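PDB 4O5A: LacI family transcription regulator, which probably regulates transcription by binding DNA under the control of a small effector molecule, as other members of the LacI family do. Local coordinates for residues A[157-162]-A[169-174]; A[229-234]-A[254-259]; A[284-289]-A[297-302]. One frame throughout, in Å; residues are numbered along the deposited sequence.

In the fold
Contact 1 comes first along the chain, then contact 2, then contact 3. Contact 1 joins strands 156-160 and 170-172 of the all-parallel sheet in one lobe. Contacts 2 and 3 lie in the other lobe and reach its mixed sheet, contact 2 at the end of strand 252-255 and contact 3 between strands 280-284 and 298-301. Their centres are about 12 Å apart, whereas the centre of contact 1 lies about 23 Å and 21 Å from theirs, across the centre of the chain. Contacts 2 and 3 touch through Asp-258 with Ser-287 and through the backbone of Tyr-255 with Trp-284, and both pack on the second subunit, which places them near the dimer interface.

Contact 1 (A[157-162]-A[169-174]); sequences LALADS and PTLMSD. With GOL (glycerol), chain B.
Strands 156-160 and 170-172 are neighbours in the parallel sheet of one lobe of the periplasmic-binding-protein-like fold, with Ala-158 paired to Thr-170. Ala-158 N donates to Pro-169 O at 2.9 Å, and Ala-158 O accepts from Leu-171 N, also at 2.9 Å. Further along the ladder frays: the bond from Ala-160 N to Leu-171 O is weak. Ser-173 N reaches Ala-160 O at 3.3 Å, but from 59° above the carbonyl plane rather than on a lone pair.

On one face the Leu-159 and Leu-171 side chains run together, with Leu-159 CD1 3.9 Å from Leu-171 CB. CG anti to the backbone N (chi1 -179°) sends the Leu-171 branches alongside Leu-159 and on to Leu-310 of helix 304-320. On the other face Thr-170 brings its methyl CG2 against the carbonyl oxygens of the neighbouring strand, 3.4 Å from Ala-160 O, while its hydroxyl bonds to Leu-168 O and Thr-165 OG1.

Beyond the paired residues, water takes over. One water donates to Asp-161 OD2 at 2.6 Å and also bonds to Ser-173 OG at 2.8 Å; a second donates to both Asp-161 OD2 and Asp-174 OD1, so it spans two carboxylates that would otherwise probably repel. Asp-161 OD1 is taken by Ser-163 OG. With an alanine at Asp-161, both waters would probably lose the acceptor that ties them to this strand end, and Ser-163 OG its mate. Asp-174 caps helix 175-188 through Ala-177 N. A glycerol, probably from the crystallisation liquor, sits between Ser-162 and Asp-174, at the ends of the two segments, where Ser-162 N points almost straight at its O1 (3.3 Å, 177°).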
loop_
_atom_site.group_PDB
_atom_site.type_symbol
_atom_site.label_atom_id
_atom_site.label_comp_id
_atom_site.label_asym_id
_atom_site.label_seq_id
_atom_site.Cartn_x
_atom_site.Cartn_y
_atom_site.Cartn_z
ATOM N N LEU A 157 6.689 12.797 -18.798
ATOM C CA LEU A 157 6.291 13.691 -17.726
ATOM C C LEU A 157 6.956 13.224 -16.447
ATOM O O LEU A 157 6.935 12.030 -16.122
ATOM C CB LEU A 157 4.777 13.659 -17.544
ATOM C CG LEU A 157 4.228 14.483 -16.382
ATOM C CD1 LEU A 157 4.195 15.953 -16.751
ATOM C CD2 LEU A 157 2.846 13.988 -15.995
ATOM N N ALA A 158 7.552 14.166 -15.725
ATOM C CA ALA A 158 8.173 13.848 -14.448
ATOM C C ALA A 158 7.318 14.344 -13.285
ATOM O O ALA A 158 6.709 15.412 -13.358
ATOM C CB ALA A 158 9.567 14.440 -14.381
ATOM N N LEU A 159 7.269 13.560 -12.211
ATOM C CA LEU A 159 6.633 14.021 -10.981
ATOM C C LEU A 159 7.729 14.333 -9.974
ATOM O O LEU A 159 8.268 13.432 -9.323
ATOM C CB LEU A 159 5.668 12.970 -10.422
ATOM C CG LEU A 159 4.215 13.035 -10.908
ATOM C CD1 LEU A 159 4.116 13.028 -12.433
ATOM C CD2 LEU A 159 3.398 11.895 -10.312
ATOM N N ALA A 160 8.069 15.612 -9.857
ATOM C CA ALA A 160 9.187 16.026 -9.013
ATOM C C ALA A 160 9.137 17.521 -8.731
ATOM O O ALA A 160 8.260 18.220 -9.234
ATOM C CB ALA A 160 10.493 15.674 -9.685
ATOM N N ASP A 161 10.082 18.002 -7.931
ATOM C CA ASP A 161 10.306 19.435 -7.813
ATOM C C ASP A 161 10.909 19.872 -9.144
ATOM O O ASP A 161 11.709 19.139 -9.733
ATOM C CB ASP A 161 11.273 19.742 -6.668
ATOM C CG ASP A 161 11.280 21.217 -6.282
ATOM O OD1 ASP A 161 12.114 21.982 -6.818
ATOM O OD2 ASP A 161 10.456 21.610 -5.425
ATOM N N SER A 162 10.522 21.051 -9.625
ATOM C CA SER A 162 10.979 21.552 -10.923
ATOM C C SER A 162 12.505 21.678 -11.020
ATOM O O SER A 162 13.074 21.624 -12.111
ATOM C CB SER A 162 10.334 22.908 -11.213
ATOM O OG SER A 162 10.661 23.835 -10.197
ATOM N N PRO A 169 8.685 18.337 -19.113
ATOM C CA PRO A 169 7.344 18.578 -18.571
ATOM C C PRO A 169 7.227 18.004 -17.168
ATOM O O PRO A 169 7.520 16.823 -16.964
ATOM C CB PRO A 169 6.444 17.792 -19.526
ATOM C CG PRO A 169 7.170 17.863 -20.843
ATOM C CD PRO A 169 8.642 17.766 -20.473
ATOM N N THR A 170 6.816 18.829 -16.211
ATOM C CA THR A 170 6.819 18.398 -14.820
ATOM C C THR A 170 5.489 18.677 -14.141
ATOM O O THR A 170 4.922 19.768 -14.291
ATOM C CB THR A 170 7.932 19.131 -14.048
ATOM O OG1 THR A 170 9.171 19.009 -14.760
ATOM C CG2 THR A 170 8.091 18.574 -12.634
ATOM N N LEU A 171 4.997 17.696 -13.391
ATOM C CA LEU A 171 3.919 17.938 -12.440
ATOM C C LEU A 171 4.617 18.209 -11.105
ATOM O O LEU A 171 5.201 17.298 -10.507
ATOM C CB LEU A 171 2.991 16.720 -12.364
ATOM C CG LEU A 171 1.789 16.791 -11.424
ATOM C CD1 LEU A 171 0.927 18.013 -11.714
ATOM C CD2 LEU A 171 0.979 15.496 -11.514
HETATM N N MSE A 172 4.581 19.465 -10.662
HETATM C CA MSE A 172 5.481 19.954 -9.618
HETATM C C MSE A 172 4.948 19.780 -8.203
HETATM O O MSE A 172 3.858 20.251 -7.880
HETATM C CB MSE A 172 5.767 21.440 -9.830
HETATM C CG MSE A 172 6.270 21.789 -11.215
HETATM SE SE MSE A 172 6.504 23.703 -11.457
HETATM C CE MSE A 172 4.651 24.278 -11.252
ATOM N N SER A 173 5.736 19.133 -7.354
ATOM C CA SER A 173 5.438 19.072 -5.928
ATOM C C SER A 173 5.959 20.335 -5.264
ATOM O O SER A 173 6.768 21.064 -5.846
ATOM C CB SER A 173 6.113 17.854 -5.299
ATOM O OG SER A 173 7.520 17.975 -5.383
ATOM N N ASP A 174 5.505 20.625 -4.049
ATOM C CA ASP A 174 6.037 21.779 -3.349
ATOM C C ASP A 174 6.382 21.415 -1.919
ATOM O O ASP A 174 5.688 21.807 -0.984
ATOM C CB ASP A 174 5.059 22.961 -3.385
ATOM C CG ASP A 174 5.739 24.302 -3.118
ATOM O OD1 ASP A 174 6.841 24.345 -2.515
ATOM O OD2 ASP A 174 5.154 25.338 -3.503
HETATM C C1 GOL B . 8.093 23.699 -6.693
HETATM O O1 GOL B . 8.513 22.860 -7.750
HETATM C C2 GOL B . 7.937 25.143 -7.161
HETATM O O2 GOL B . 8.057 25.988 -6.035
HETATM C C3 GOL B . 6.553 25.341 -7.777
HETATM O O3 GOL B . 5.560 25.239 -6.777
HETATM O O HOH W 1 9.637 23.044 -2.887
HETATM O O HOH W 2 9.144 19.824 -3.992
#

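Contact 2 (A[229-234]-A[254-259])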
loop_
_atom_site.group_PDB
_atom_site.type_symbol
_atom_site.label_atom_id
_atom_site.label_comp_id
_atom_site.label_asym_id
_atom_site.label_seq_id
_atom_site.Cartn_x
_atom_site.Cartn_y
_atom_site.Cartn_z
ATOM N N THR A 229 17.011 7.783 8.037
ATOM C CA THR A 229 16.596 6.392 8.228
ATOM C C THR A 229 16.382 5.728 6.884
ATOM O O THR A 229 16.593 6.345 5.835
ATOM C CB THR A 229 15.248 6.294 8.942
ATOM O OG1 THR A 229 14.220 6.770 8.059
ATOM C CG2 THR A 229 15.246 7.093 10.244
ATOM N N ASP A 230 15.923 4.478 6.912
ATOM C CA ASP A 230 15.628 3.770 5.680
ATOM C C ASP A 230 14.135 3.482 5.512
ATOM O O ASP A 230 13.776 2.539 4.795
ATOM C CB ASP A 230 16.404 2.448 5.613
ATOM C CG ASP A 230 15.985 1.469 6.697
ATOM O OD1 ASP A 230 15.073 1.805 7.479
ATOM O OD2 ASP A 230 16.551 0.360 6.757
ATOM N N TYR A 231 13.295 4.247 6.208
ATOM C CA TYR A 231 11.829 4.183 6.088
ATOM C C TYR A 231 11.171 3.032 6.845
ATOM O O TYR A 231 9.942 2.962 6.898
ATOM C CB TYR A 231 11.368 4.158 4.619
ATOM C CG TYR A 231 11.392 5.499 3.914
ATOM C CD1 TYR A 231 10.910 6.632 4.536
ATOM C CD2 TYR A 231 11.890 5.620 2.618
ATOM C CE1 TYR A 231 10.914 7.855 3.899
ATOM C CE2 TYR A 231 11.902 6.854 1.970
ATOM C CZ TYR A 231 11.408 7.964 2.622
ATOM O OH TYR A 231 11.399 9.203 2.018
ATOM N N THR A 232 11.966 2.155 7.450
ATOM C CA THR A 232 11.393 0.998 8.158
ATOM C C THR A 232 10.948 1.406 9.557
ATOM O O THR A 232 11.465 2.380 10.113
ATOM C CB THR A 232 12.386 -0.159 8.289
ATOM O OG1 THR A 232 13.472 0.235 9.138
ATOM C CG2 THR A 232 12.924 -0.571 6.921
ATOM N N PRO A 233 10.008 0.652 10.151
ATOM C CA PRO A 233 9.618 1.011 11.521
ATOM C C PRO A 233 10.762 0.792 12.509
ATOM O O PRO A 233 10.841 1.547 13.484
ATOM C CB PRO A 233 8.450 0.062 11.821
ATOM C CG PRO A 233 8.638 -1.081 10.868
ATOM C CD PRO A 233 9.186 -0.444 9.618
ATOM N N GLU A 234 11.625 -0.190 12.272
ATOM C CA GLU A 234 12.764 -0.405 13.175
ATOM C C GLU A 234 13.673 0.827 13.161
ATOM O O GLU A 234 14.162 1.276 14.197
ATOM C CB GLU A 234 13.551 -1.670 12.811
ATOM C CG GLU A 234 12.770 -2.979 12.942
ATOM C CD GLU A 234 11.873 -3.295 11.734
ATOM O OE1 GLU A 234 11.899 -2.552 10.721
ATOM O OE2 GLU A 234 11.140 -4.311 11.793
ATOM N N ILE A 254 8.679 15.348 13.376
ATOM C CA ILE A 254 8.031 15.136 12.088
ATOM C C ILE A 254 8.691 13.941 11.387
ATOM O O ILE A 254 9.914 13.899 11.229
ATOM C CB ILE A 254 8.159 16.393 11.213
ATOM C CG1 ILE A 254 7.446 17.568 11.901
ATOM C CG2 ILE A 254 7.562 16.135 9.844
ATOM C CD1 ILE A 254 7.526 18.865 11.125
ATOM N N TYR A 255 7.885 12.969 10.973
ATOM C CA TYR A 255 8.402 11.783 10.301
ATOM C C TYR A 255 8.110 11.796 8.814
ATOM O O TYR A 255 7.005 12.151 8.408
ATOM C CB TYR A 255 7.750 10.532 10.886
ATOM C CG TYR A 255 8.090 10.319 12.335
ATOM C CD1 TYR A 255 9.101 9.444 12.703
ATOM C CD2 TYR A 255 7.396 10.986 13.331
ATOM C CE1 TYR A 255 9.425 9.241 14.053
ATOM C CE2 TYR A 255 7.695 10.789 14.682
ATOM C CZ TYR A 255 8.706 9.924 15.030
ATOM O OH TYR A 255 9.000 9.756 16.357
ATOM N N ASP A 256 9.074 11.337 8.010
ATOM C CA ASP A 256 8.909 11.339 6.556
ATOM C C ASP A 256 7.922 10.284 6.032
ATOM O O ASP A 256 7.569 10.301 4.858
ATOM C CB ASP A 256 10.266 11.200 5.846
ATOM C CG ASP A 256 10.929 12.550 5.577
ATOM O OD1 ASP A 256 10.580 13.536 6.259
ATOM O OD2 ASP A 256 11.810 12.613 4.692
ATOM N N ASN A 257 7.463 9.369 6.884
ATOM C CA ASN A 257 6.354 8.514 6.466
ATOM C C ASN A 257 5.459 8.094 7.611
ATOM O O ASN A 257 5.801 8.289 8.776
ATOM C CB ASN A 257 6.804 7.309 5.627
ATOM C CG ASN A 257 7.541 6.240 6.440
ATOM O OD1 ASN A 257 7.588 6.287 7.660
ATOM N ND2 ASN A 257 8.108 5.263 5.739
ATOM N N ASP A 258 4.322 7.508 7.265
ATOM C CA ASP A 258 3.347 7.114 8.274
ATOM C C ASP A 258 3.814 5.998 9.210
ATOM O O ASP A 258 3.584 6.072 10.415
ATOM C CB ASP A 258 2.000 6.746 7.616
ATOM C CG ASP A 258 2.120 5.696 6.509
ATOM O OD1 ASP A 258 3.216 5.145 6.238
ATOM O OD2 ASP A 258 1.071 5.412 5.893
ATOM N N VAL A 259 4.464 4.969 8.669
ATOM C CA VAL A 259 4.895 3.824 9.475
ATOM C C VAL A 259 5.902 4.239 10.542
ATOM O O VAL A 259 5.885 3.739 11.672
ATOM C CB VAL A 259 5.485 2.687 8.603
ATOM C CG1 VAL A 259 4.414 2.055 7.761
ATOM C CG2 VAL A 259 6.588 3.208 7.728
#
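Tyr-231, Val-259 and Asn-257 carry this contact, which brings together the N-terminal ends of helices 233-245 and 258-271 in the periplasmic-binding-protein-like domain. Asn-257 is the N-cap of helix 258-271, its OD1 accepting from Met-260 N. The other end of the amide works too, since Asn-257 ND2 donates to Tyr-231 O at 3.2 Å. The bond is nearly straight (168°): it meets a lone pair in the carbonyl plane, and the oxygen lies almost in the plane of the amide. With both ends engaged, the amide is held against rotation.

The Tyr-231 side chain continues past that bond, its CD1 3.3 Å from Asn-257 ND2, with ring and amide planes turned 32° apart. Further out, Asp-256 CB meets the ring edge 3.9 Å from Tyr-231 CE1, while the Asp-256 carboxylate pairs with Arg-196. Val-259 is modelled in two conformers; in one of them CG2 sits 3.5 Å from Tyr-231 O, so that touch is doubtful. Phe-288 of the second subunit packs on Val-259 and Pro-233.

The chain around the Tyr-231 carbonyl is held by two overlapping turns. Tyr-231 N donates to Thr-229 OG1 in an ST turn, and in the overlapping Asx turn Asp-230 OD1 accepts twice, from Thr-232 N at 3.1 Å and from Thr-232 OG1 at 2.8 Å. Thr-232 OG1 also caps helix 233-245 by accepting from Ser-235 N.

Contact 3 (A[284-289]-A[297-302])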
loop_
_atom_site.group_PDB
_atom_site.type_symbol
_atom_site.label_atom_id
_atom_site.label_comp_id
_atom_site.label_asym_id
_atom_site.label_seq_id
_atom_site.Cartn_x
_atom_site.Cartn_y
_atom_site.Cartn_z
ATOM N N TRP A 284 4.471 12.972 7.549
ATOM C CA TRP A 284 4.515 13.560 6.210
ATOM C C TRP A 284 3.986 12.472 5.295
ATOM O O TRP A 284 4.698 11.519 4.974
ATOM C CB TRP A 284 5.959 13.897 5.819
ATOM C CG TRP A 284 6.091 14.962 4.766
ATOM C CD1 TRP A 284 5.233 15.217 3.754
ATOM C CD2 TRP A 284 7.158 15.919 4.652
ATOM N NE1 TRP A 284 5.698 16.283 2.997
ATOM C CE2 TRP A 284 6.863 16.725 3.533
ATOM C CE3 TRP A 284 8.313 16.170 5.390
ATOM C CZ2 TRP A 284 7.709 17.772 3.137
ATOM C CZ3 TRP A 284 9.149 17.212 4.987
ATOM C CH2 TRP A 284 8.836 17.996 3.876
ATOM N N GLY A 285 2.732 12.600 4.881
ATOM C CA GLY A 285 2.069 11.538 4.140
ATOM C C GLY A 285 0.945 10.998 5.002
ATOM O O GLY A 285 1.112 10.846 6.212
ATOM N N ASP A 286 -0.207 10.730 4.404
ATOM C CA ASP A 286 -1.342 10.286 5.210
ATOM C C ASP A 286 -1.866 8.941 4.734
ATOM O O ASP A 286 -1.680 8.559 3.584
ATOM C CB ASP A 286 -2.455 11.341 5.186
ATOM C CG ASP A 286 -3.480 11.138 6.295
ATOM O OD1 ASP A 286 -3.135 10.532 7.336
ATOM O OD2 ASP A 286 -4.629 11.590 6.129
ATOM N N SER A 287 -2.504 8.206 5.637
ATOM C CA SER A 287 -3.123 6.946 5.279
ATOM C C SER A 287 -4.044 6.573 6.416
ATOM O O SER A 287 -4.055 7.252 7.432
ATOM C CB SER A 287 -2.084 5.840 5.078
ATOM O OG SER A 287 -1.536 5.436 6.314
ATOM N N PHE A 288 -4.802 5.501 6.227
ATOM C CA PHE A 288 -5.707 4.982 7.251
ATOM C C PHE A 288 -4.972 4.656 8.547
ATOM O O PHE A 288 -5.569 4.662 9.627
ATOM C CB PHE A 288 -6.407 3.729 6.744
ATOM C CG PHE A 288 -7.665 3.997 5.971
ATOM C CD1 PHE A 288 -8.396 5.163 6.175
ATOM C CD2 PHE A 288 -8.125 3.075 5.044
ATOM C CE1 PHE A 288 -9.564 5.401 5.464
ATOM C CE2 PHE A 288 -9.292 3.308 4.322
ATOM C CZ PHE A 288 -10.010 4.474 4.533
HETATM N N MSE A 289 -3.676 4.378 8.445
HETATM C CA MSE A 289 -2.864 4.044 9.604
HETATM C C MSE A 289 -2.869 5.187 10.621
HETATM O O MSE A 289 -2.933 4.965 11.832
HETATM C CB MSE A 289 -1.439 3.783 9.127
HETATM C CG MSE A 289 -0.492 3.260 10.153
HETATM SE SE MSE A 289 1.281 3.208 9.334
HETATM C CE MSE A 289 0.833 2.436 7.612
ATOM N N ILE A 297 -2.898 10.400 14.307
ATOM C CA ILE A 297 -1.700 11.167 13.990
ATOM C C ILE A 297 -1.963 12.256 12.937
ATOM O O ILE A 297 -2.456 11.980 11.832
ATOM C CB ILE A 297 -0.567 10.223 13.527
ATOM C CG1 ILE A 297 -0.204 9.225 14.652
ATOM C CG2 ILE A 297 0.671 11.015 13.107
ATOM C CD1 ILE A 297 0.854 8.194 14.246
ATOM N N THR A 298 -1.612 13.486 13.306
ATOM C CA THR A 298 -1.698 14.655 12.429
ATOM C C THR A 298 -0.814 14.419 11.205
ATOM O O THR A 298 0.327 13.965 11.334
ATOM C CB THR A 298 -1.206 15.883 13.181
ATOM O OG1 THR A 298 -2.165 16.221 14.191
ATOM C CG2 THR A 298 -1.020 17.059 12.234
ATOM N N ALA A 299 -1.327 14.705 10.008
ATOM C CA ALA A 299 -0.611 14.310 8.798
ATOM C C ALA A 299 -0.671 15.384 7.722
ATOM O O ALA A 299 -1.687 16.040 7.560
ATOM C CB ALA A 299 -1.197 13.048 8.236
ATOM N N LEU A 300 0.420 15.502 6.978
ATOM C CA LEU A 300 0.451 16.332 5.778
ATOM C C LEU A 300 -0.011 15.400 4.672
ATOM O O LEU A 300 0.666 14.418 4.347
ATOM C CB LEU A 300 1.880 16.832 5.549
ATOM C CG LEU A 300 2.113 17.981 4.569
ATOM C CD1 LEU A 300 1.779 17.546 3.158
ATOM C CD2 LEU A 300 1.300 19.213 4.974
ATOM N N SER A 301 -1.193 15.673 4.129
ATOM C CA SER A 301 -1.823 14.761 3.189
ATOM C C SER A 301 -1.669 15.299 1.773
ATOM O O SER A 301 -2.057 16.425 1.504
ATOM C CB SER A 301 -3.313 14.638 3.519
ATOM O OG SER A 301 -3.990 13.850 2.548
ATOM N N ARG A 302 -1.092 14.498 0.882
ATOM C CA ARG A 302 -1.010 14.865 -0.536
ATOM C C ARG A 302 -2.193 14.245 -1.256
ATOM O O ARG A 302 -2.627 13.141 -0.922
ATOM C CB ARG A 302 0.294 14.364 -1.168
ATOM C CG ARG A 302 1.450 15.354 -1.112
ATOM C CD ARG A 302 2.728 14.784 -1.746
ATOM N NE ARG A 302 2.579 14.472 -3.169
ATOM C CZ ARG A 302 2.783 13.267 -3.694
ATOM N NH1 ARG A 302 3.152 12.260 -2.914
ATOM N NH2 ARG A 302 2.621 13.070 -4.997
HETATM O O HOH W 3 -0.408 11.716 1.657
HETATM O O HOH W 4 -5.632 11.926 3.592
#
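Trp-284 and Leu-300 form a parallel bridge at the end of strand 280-284, where Gly-285 N donates to Leu-300 O at 2.8 Å, bent at the hydrogen (137°) though lying in the carbonyl plane. The strands belong to a beta-alpha-beta unit whose short, weakly bonded helix 288-292 lies between them in sequence. Past Gly-285 direct backbone bonding between 284-289 and 297-302 stops, although Asp-286 still lies beside Ser-301, and a water carries the link: it accepts from Asp-286 N at 2.9 Å and from Arg-302 N at 3.0 Å. At the backbone angles of Gly-285 a CB would collide with the Trp-284 carbonyl oxygen.

The indole and the Leu-300 side chain run alongside each other from the same face, with Trp-284 CD1 4.1 Å from Leu-300 CB. Both pack on Met-182 of helix 175-188, and the indole also makes a cation-pi contact with Arg-209.

Asp-286 comes across to the second strand. Its CG is anti to the backbone N (chi1 -164°), which lays the carboxylate beside Ala-299, with Asp-286 OD1 3.3 Å from Ala-299 CB. Its own CB rests against that of Ser-301. A second water donates to Asp-286 OD2 at 2.7 Å and bonds Ser-301 OG at the same distance. OD2 also forms a salt bridge with Arg-337, and OD1 accepts from Asn-290 ND2, so the carboxylate is gripped at both oxygens. Ser-287 OG accepts from Met-289 N, a capping bond, and is hydrogen-bonded to Asp-258 OD2.

Water and side-chain bonds thus continue the strand pairing beyond the Gly-285 to Leu-300 bond, Ser-283 having already paired with Thr-298 and Leu-300: two waters bridge the segments at Asp-286, while Arg-337 probably stabilises its negative charge and Asn-290 ties that carboxylate to the following helix.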